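Long-range contacts in protein UL16 (Human herpesvirus 5 strain ad169, PDB 2WY3), which helps the virus escape natural killer cells by retaining ligands of the activating receptor KLRK1, among them ULBP1 and ULBP2, inside the infected cell: residues I22-T27 and I125-V130; I49-T54 and L98-M103. All blocks are in the same frame, centred on the assembly; numbering follows the deposited sequence. Where two conformers were deposited one is given.

Contact 1. Residues I22-T27 and I125-V130; sequences IHPGET and IERLYV
The carbonyl of Ile-22 meets the guanidinium of Arg-127 through a shared water, which donates to Ile-22 O and accepts from Arg-127 NH1 at 2.9 Å, in the plane of the guanidinium. It lies just before the parallel pairing at the edge of the six-stranded sheet of a beta-sandwich, where the chain leads into strand 27-31 beside strand 121-131. Pro-24 follows, its ring crossing the arginine side chain at a slant: Pro-24 CG sits over one face of the guanidinium, displaced toward the rim and 3.5 Å from Arg-127 NH1. A turn about the CG-CD bond (chi3 -70°) of the otherwise extended arginine brings the group there, while Asp-113, through a salt bridge to NE, anchors it on the next strand. Gly-25, with no side chain to come between, packs its CA 3.5 Å from Ile-125 O. At Glu-26 the main chains join, Arg-127 N donating to Glu-26 O over 2.9 Å. The two glutamates bring like charges near one another, Glu-26 OE1 lying 4.4 Å from Glu-126 OE1; the other oxygen of Glu-126 is held by the indole of Trp-28. Thr-27 then forms the parallel bridge with Arg-127, both side chains leaving on one face of the sheet, and Thr-27 CA makes a CA-H...O contact of 3.3 Å with Arg-127 O.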
loop_
_atom_site.group_PDB
_atom_site.type_symbol
_atom_site.label_atom_id
_atom_site.label_comp_id
_atom_site.label_asym_id
_atom_site.label_seq_id
_atom_site.Cartn_x
_atom_site.Cartn_y
_atom_site.Cartn_z
ATOM N N ILE B 22 -19.024 -2.681 18.969
ATOM C CA ILE B 22 -19.322 -3.113 17.607
ATOM C C ILE B 22 -18.376 -4.242 17.195
ATOM O O ILE B 22 -17.178 -4.166 17.450
ATOM C CB ILE B 22 -19.190 -1.926 16.620
ATOM C CG1 ILE B 22 -20.300 -0.905 16.899
ATOM C CG2 ILE B 22 -19.241 -2.412 15.160
ATOM C CD1 ILE B 22 -20.172 0.382 16.092
ATOM N N HIS B 23 -18.922 -5.300 16.594
ATOM C CA HIS B 23 -18.108 -6.413 16.096
ATOM C C HIS B 23 -17.465 -6.029 14.770
ATOM O O HIS B 23 -18.175 -5.806 13.787
ATOM C CB HIS B 23 -18.996 -7.644 15.872
ATOM C CG HIS B 23 -18.228 -8.884 15.531
ATOM N ND1 HIS B 23 -18.061 -9.323 14.235
ATOM C CD2 HIS B 23 -17.591 -9.784 16.320
ATOM C CE1 HIS B 23 -17.337 -10.432 14.238
ATOM N NE2 HIS B 23 -17.037 -10.731 15.488
ATOM N N PRO B 24 -16.127 -5.974 14.724
ATOM C CA PRO B 24 -15.438 -5.571 13.489
ATOM C C PRO B 24 -15.399 -6.695 12.465
ATOM O O PRO B 24 -15.428 -7.871 12.833
ATOM C CB PRO B 24 -14.000 -5.275 13.955
ATOM C CG PRO B 24 -14.089 -5.147 15.449
ATOM C CD PRO B 24 -15.186 -6.102 15.852
ATOM N N GLY B 25 -15.310 -6.333 11.192
ATOM C CA GLY B 25 -15.212 -7.326 10.140
ATOM C C GLY B 25 -13.929 -8.145 10.235
ATOM O O GLY B 25 -13.895 -9.323 9.887
ATOM N N GLU B 26 -12.867 -7.515 10.723
ATOM C CA GLU B 26 -11.561 -8.156 10.864
ATOM C C GLU B 26 -10.871 -7.380 11.986
ATOM O O GLU B 26 -11.059 -6.176 12.101
ATOM C CB GLU B 26 -10.752 -8.007 9.578
ATOM C CG GLU B 26 -9.332 -8.515 9.682
ATOM C CD GLU B 26 -8.610 -8.535 8.347
ATOM O OE1 GLU B 26 -9.221 -8.170 7.315
ATOM O OE2 GLU B 26 -7.424 -8.926 8.334
ATOM N N THR B 27 -10.043 -8.056 12.781
ATOM C CA THR B 27 -9.408 -7.400 13.929
ATOM C C THR B 27 -8.062 -8.049 14.269
ATOM O O THR B 27 -7.953 -9.279 14.318
ATOM C CB THR B 27 -10.358 -7.409 15.145
ATOM O OG1 THR B 27 -9.761 -6.722 16.252
ATOM C CG2 THR B 27 -10.707 -8.839 15.540
ATOM N N ILE B 125 -15.232 -1.948 9.602
ATOM C CA ILE B 125 -14.813 -2.967 8.629
ATOM C C ILE B 125 -13.493 -3.610 9.032
ATOM O O ILE B 125 -13.227 -4.776 8.717
ATOM C CB ILE B 125 -14.766 -2.430 7.189
ATOM C CG1 ILE B 125 -13.693 -1.358 7.031
ATOM C CG2 ILE B 125 -16.127 -1.882 6.783
ATOM C CD1 ILE B 125 -13.509 -0.938 5.574
ATOM N N GLU B 126 -12.676 -2.857 9.751
ATOM C CA GLU B 126 -11.404 -3.388 10.249
ATOM C C GLU B 126 -10.977 -2.646 11.492
ATOM O O GLU B 126 -11.119 -1.429 11.578
ATOM C CB GLU B 126 -10.311 -3.262 9.178
ATOM C CG GLU B 126 -8.974 -3.843 9.609
ATOM C CD GLU B 126 -7.940 -3.901 8.480
ATOM O OE1 GLU B 126 -8.310 -3.828 7.280
ATOM O OE2 GLU B 126 -6.743 -4.019 8.808
ATOM N N ARG B 127 -10.453 -3.389 12.458
ATOM C CA ARG B 127 -9.973 -2.805 13.703
ATOM C C ARG B 127 -8.524 -3.214 13.891
ATOM O O ARG B 127 -8.182 -4.394 13.771
ATOM C CB ARG B 127 -10.815 -3.302 14.883
ATOM C CG ARG B 127 -10.178 -3.043 16.268
ATOM C CD ARG B 127 -11.161 -3.451 17.358
ATOM N NE ARG B 127 -12.299 -2.533 17.422
ATOM C CZ ARG B 127 -13.426 -2.776 18.083
ATOM N NH1 ARG B 127 -13.600 -3.932 18.721
ATOM N NH2 ARG B 127 -14.388 -1.863 18.094
ATOM N N LEU B 128 -7.663 -2.234 14.160
ATOM C CA LEU B 128 -6.256 -2.522 14.402
ATOM C C LEU B 128 -5.881 -2.009 15.783
ATOM O O LEU B 128 -6.094 -0.835 16.087
ATOM C CB LEU B 128 -5.379 -1.834 13.350
ATOM C CG LEU B 128 -3.893 -1.813 13.702
ATOM C CD1 LEU B 128 -3.321 -3.245 13.606
ATOM C CD2 LEU B 128 -3.135 -0.827 12.798
ATOM N N TYR B 129 -5.349 -2.897 16.619
ATOM C CA TYR B 129 -4.751 -2.472 17.878
ATOM C C TYR B 129 -3.259 -2.242 17.662
ATOM O O TYR B 129 -2.588 -3.057 17.028
ATOM C CB TYR B 129 -4.943 -3.547 18.942
ATOM C CG TYR B 129 -6.352 -3.631 19.490
ATOM C CD1 TYR B 129 -6.784 -2.751 20.477
ATOM C CD2 TYR B 129 -7.232 -4.613 19.044
ATOM C CE1 TYR B 129 -8.067 -2.845 21.004
ATOM C CE2 TYR B 129 -8.533 -4.712 19.568
ATOM C CZ TYR B 129 -8.930 -3.819 20.543
ATOM O OH TYR B 129 -10.201 -3.886 21.068
ATOM N N VAL B 130 -2.753 -1.137 18.206
ATOM C CA VAL B 130 -1.339 -0.766 18.093
ATOM C C VAL B 130 -0.722 -0.714 19.483
ATOM O O VAL B 130 -1.272 -0.080 20.387
ATOM C CB VAL B 130 -1.196 0.602 17.420
ATOM C CG1 VAL B 130 0.247 1.106 17.506
ATOM C CG2 VAL B 130 -1.697 0.524 15.959
HETATM O O HOH W 1 -15.954 -5.207 19.840
#

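Contact 2. Residues I49-T54 and L98-M103; sequences IGVAFT and LYTSRM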
loop_
_atom_site.group_PDB
_atom_site.type_symbol
_atom_site.label_atom_id
_atom_site.label_comp_id
_atom_site.label_asym_id
_atom_site.label_seq_id
_atom_site.Cartn_x
_atom_site.Cartn_y
_atom_site.Cartn_z
ATOM N N ILE B 49 -16.440 8.279 4.734
ATOM C CA ILE B 49 -15.840 7.158 5.445
ATOM C C ILE B 49 -14.686 7.702 6.299
ATOM O O ILE B 49 -14.330 8.876 6.190
ATOM C CB ILE B 49 -15.351 6.078 4.460
ATOM C CG1 ILE B 49 -14.409 6.678 3.402
ATOM C CG2 ILE B 49 -16.549 5.433 3.769
ATOM C CD1 ILE B 49 -13.772 5.620 2.505
ATOM N N GLY B 50 -14.110 6.887 7.169
ATOM C CA GLY B 50 -13.039 7.416 7.991
ATOM C C GLY B 50 -12.504 6.454 9.016
ATOM O O GLY B 50 -12.898 5.281 9.061
ATOM N N VAL B 51 -11.640 6.976 9.879
ATOM C CA VAL B 51 -10.931 6.148 10.845
ATOM C C VAL B 51 -10.977 6.813 12.219
ATOM O O VAL B 51 -10.616 7.979 12.357
ATOM C CB VAL B 51 -9.451 5.962 10.445
ATOM C CG1 VAL B 51 -8.766 5.017 11.405
ATOM C CG2 VAL B 51 -9.341 5.433 9.008
ATOM N N ALA B 52 -11.440 6.063 13.217
ATOM C CA ALA B 52 -11.451 6.528 14.599
ATOM C C ALA B 52 -10.244 5.970 15.340
ATOM O O ALA B 52 -9.897 4.801 15.173
ATOM C CB ALA B 52 -12.746 6.071 15.296
ATOM N N PHE B 53 -9.615 6.806 16.164
ATOM C CA PHE B 53 -8.484 6.389 16.987
ATOM C C PHE B 53 -8.817 6.556 18.470
ATOM O O PHE B 53 -9.024 7.682 18.946
ATOM C CB PHE B 53 -7.233 7.223 16.655
ATOM C CG PHE B 53 -6.125 7.094 17.682
ATOM C CD1 PHE B 53 -5.682 5.850 18.092
ATOM C CD2 PHE B 53 -5.538 8.225 18.237
ATOM C CE1 PHE B 53 -4.671 5.717 19.042
ATOM C CE2 PHE B 53 -4.519 8.108 19.184
ATOM C CZ PHE B 53 -4.087 6.852 19.592
ATOM N N THR B 54 -8.856 5.449 19.201
ATOM C CA THR B 54 -9.129 5.505 20.643
ATOM C C THR B 54 -7.819 5.234 21.387
ATOM O O THR B 54 -7.211 4.185 21.208
ATOM C CB THR B 54 -10.204 4.448 21.036
ATOM O OG1 THR B 54 -11.436 4.715 20.338
ATOM C CG2 THR B 54 -10.465 4.469 22.538
ATOM N N LEU B 98 -8.140 3.360 2.600
ATOM C CA LEU B 98 -7.745 4.421 3.516
ATOM C C LEU B 98 -6.461 3.989 4.221
ATOM O O LEU B 98 -6.417 2.928 4.851
ATOM C CB LEU B 98 -8.843 4.678 4.556
ATOM C CG LEU B 98 -10.183 5.235 4.067
ATOM C CD1 LEU B 98 -11.004 5.737 5.247
ATOM C CD2 LEU B 98 -9.966 6.355 3.054
ATOM N N TYR B 99 -5.424 4.815 4.122
ATOM C CA TYR B 99 -4.132 4.517 4.735
ATOM C C TYR B 99 -3.911 5.379 5.952
ATOM O O TYR B 99 -4.008 6.602 5.871
ATOM C CB TYR B 99 -2.990 4.818 3.755
ATOM C CG TYR B 99 -2.839 3.818 2.650
ATOM C CD1 TYR B 99 -1.818 2.872 2.684
ATOM C CD2 TYR B 99 -3.712 3.813 1.566
ATOM C CE1 TYR B 99 -1.665 1.951 1.667
ATOM C CE2 TYR B 99 -3.567 2.884 0.542
ATOM C CZ TYR B 99 -2.537 1.957 0.605
ATOM O OH TYR B 99 -2.384 1.026 -0.393
ATOM N N THR B 100 -3.610 4.743 7.079
ATOM C CA THR B 100 -3.199 5.458 8.278
ATOM C C THR B 100 -1.872 4.875 8.748
ATOM O O THR B 100 -1.826 3.754 9.253
ATOM C CB THR B 100 -4.241 5.313 9.411
ATOM O OG1 THR B 100 -5.544 5.685 8.919
ATOM C CG2 THR B 100 -3.858 6.200 10.604
ATOM N N SER B 101 -0.796 5.630 8.561
ATOM C CA SER B 101 0.527 5.214 9.018
ATOM C C SER B 101 1.068 6.295 9.938
ATOM O O SER B 101 1.063 7.469 9.590
ATOM C CB SER B 101 1.464 5.006 7.816
ATOM O OG SER B 101 2.784 4.696 8.235
ATOM N N ARG B 102 1.531 5.898 11.118
ATOM C CA ARG B 102 2.005 6.856 12.101
ATOM C C ARG B 102 3.207 6.296 12.823
ATOM O O ARG B 102 3.372 5.077 12.907
ATOM C CB ARG B 102 0.910 7.122 13.147
ATOM C CG ARG B 102 -0.487 7.260 12.580
ATOM C CD ARG B 102 -1.484 7.583 13.693
ATOM N NE ARG B 102 -1.560 9.014 13.963
ATOM C CZ ARG B 102 -2.217 9.559 14.984
ATOM N NH1 ARG B 102 -2.837 8.792 15.878
ATOM N NH2 ARG B 102 -2.240 10.878 15.124
ATOM N N MET B 103 4.028 7.186 13.368
ATOM C CA MET B 103 5.068 6.778 14.297
ATOM C C MET B 103 4.391 6.187 15.525
ATOM O O MET B 103 3.362 6.690 15.975
ATOM C CB MET B 103 5.944 7.973 14.690
ATOM C CG MET B 103 6.639 8.603 13.492
ATOM S SD MET B 103 7.730 9.960 13.970
ATOM C CE MET B 103 6.581 11.056 14.778
#
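Over one face of the Phe-53 ring stands the NH1 of Arg-102, with Arg-102 NH1 3.6 Å from Phe-53 CD2. The guanidinium presents its edge to the ring, the two planes standing 80° apart, so the nitrogen points at the aromatic face instead of stacking flat on it. Any cation-pi attraction is weak, because Arg-102 CZ is 5.3 Å from the centroid of the Phe-53 ring. What fixes the group is a pair of hydrogen bonds made outside the two strands, NE to the Asn-82 side chain and NH1 to the Tyr-112 hydroxyl. The bend of the arginine chain at chi3 (86°) turns its head toward the phenylalanine. Tyr-112, whose ring stacks with Phe-53, thus contacts both partners.

The remainder of the interface is largely aliphatic and illustrates how the two sheets of a beta-sandwich meet through alternate residues. Leu-98 reaches across with its CD1 methyl, which lies 3.8 Å from Gly-50 CA. Ile-49 crosses the leucine at a slant, its CD1 3.9 Å from Leu-98 CD1, and Val-51 CG2 closes in from farther along the strand. The same valine methyl lies 3.8 Å from Thr-100 OG1, a buried hydroxyl whose polar need is met by the indole NH of Trp-65.

Strands 49-55 and 95-102 belong to different sheets that face each other; the axes of 49-54 and 98-102 come within 8.4 Å and run 25° from parallel, joined by side chains with no hydrogen bond between them. Trp-65 and Tyr-67 of strand 62-68 and Tyr-40 of strand 34-41 flank Leu-98, while Phe-76 from a loop packs against both Phe-53 and Arg-102.

From the N terminus of this part, predicted to be extracellular in a longer transmembrane protein, the chain passes 22-27 and meets it again in contact 1 at 125-130, closing a loop of 97 residues. Nested within that loop, contact 2 joins 49-54 to 98-103 and closes a shorter one of 43. The two contacts share the six-stranded mixed sheet but use it differently: contact 1 attaches one of its two outer strands, 27-31, by main-chain pairing within the sheet, whereas contact 2 fastens an inner strand to the three-stranded sheet opposite through side chains. Their centres are about 12 Å apart and they do not touch. Strand 110-118 lies between 121-131 and 49-55 and links the two.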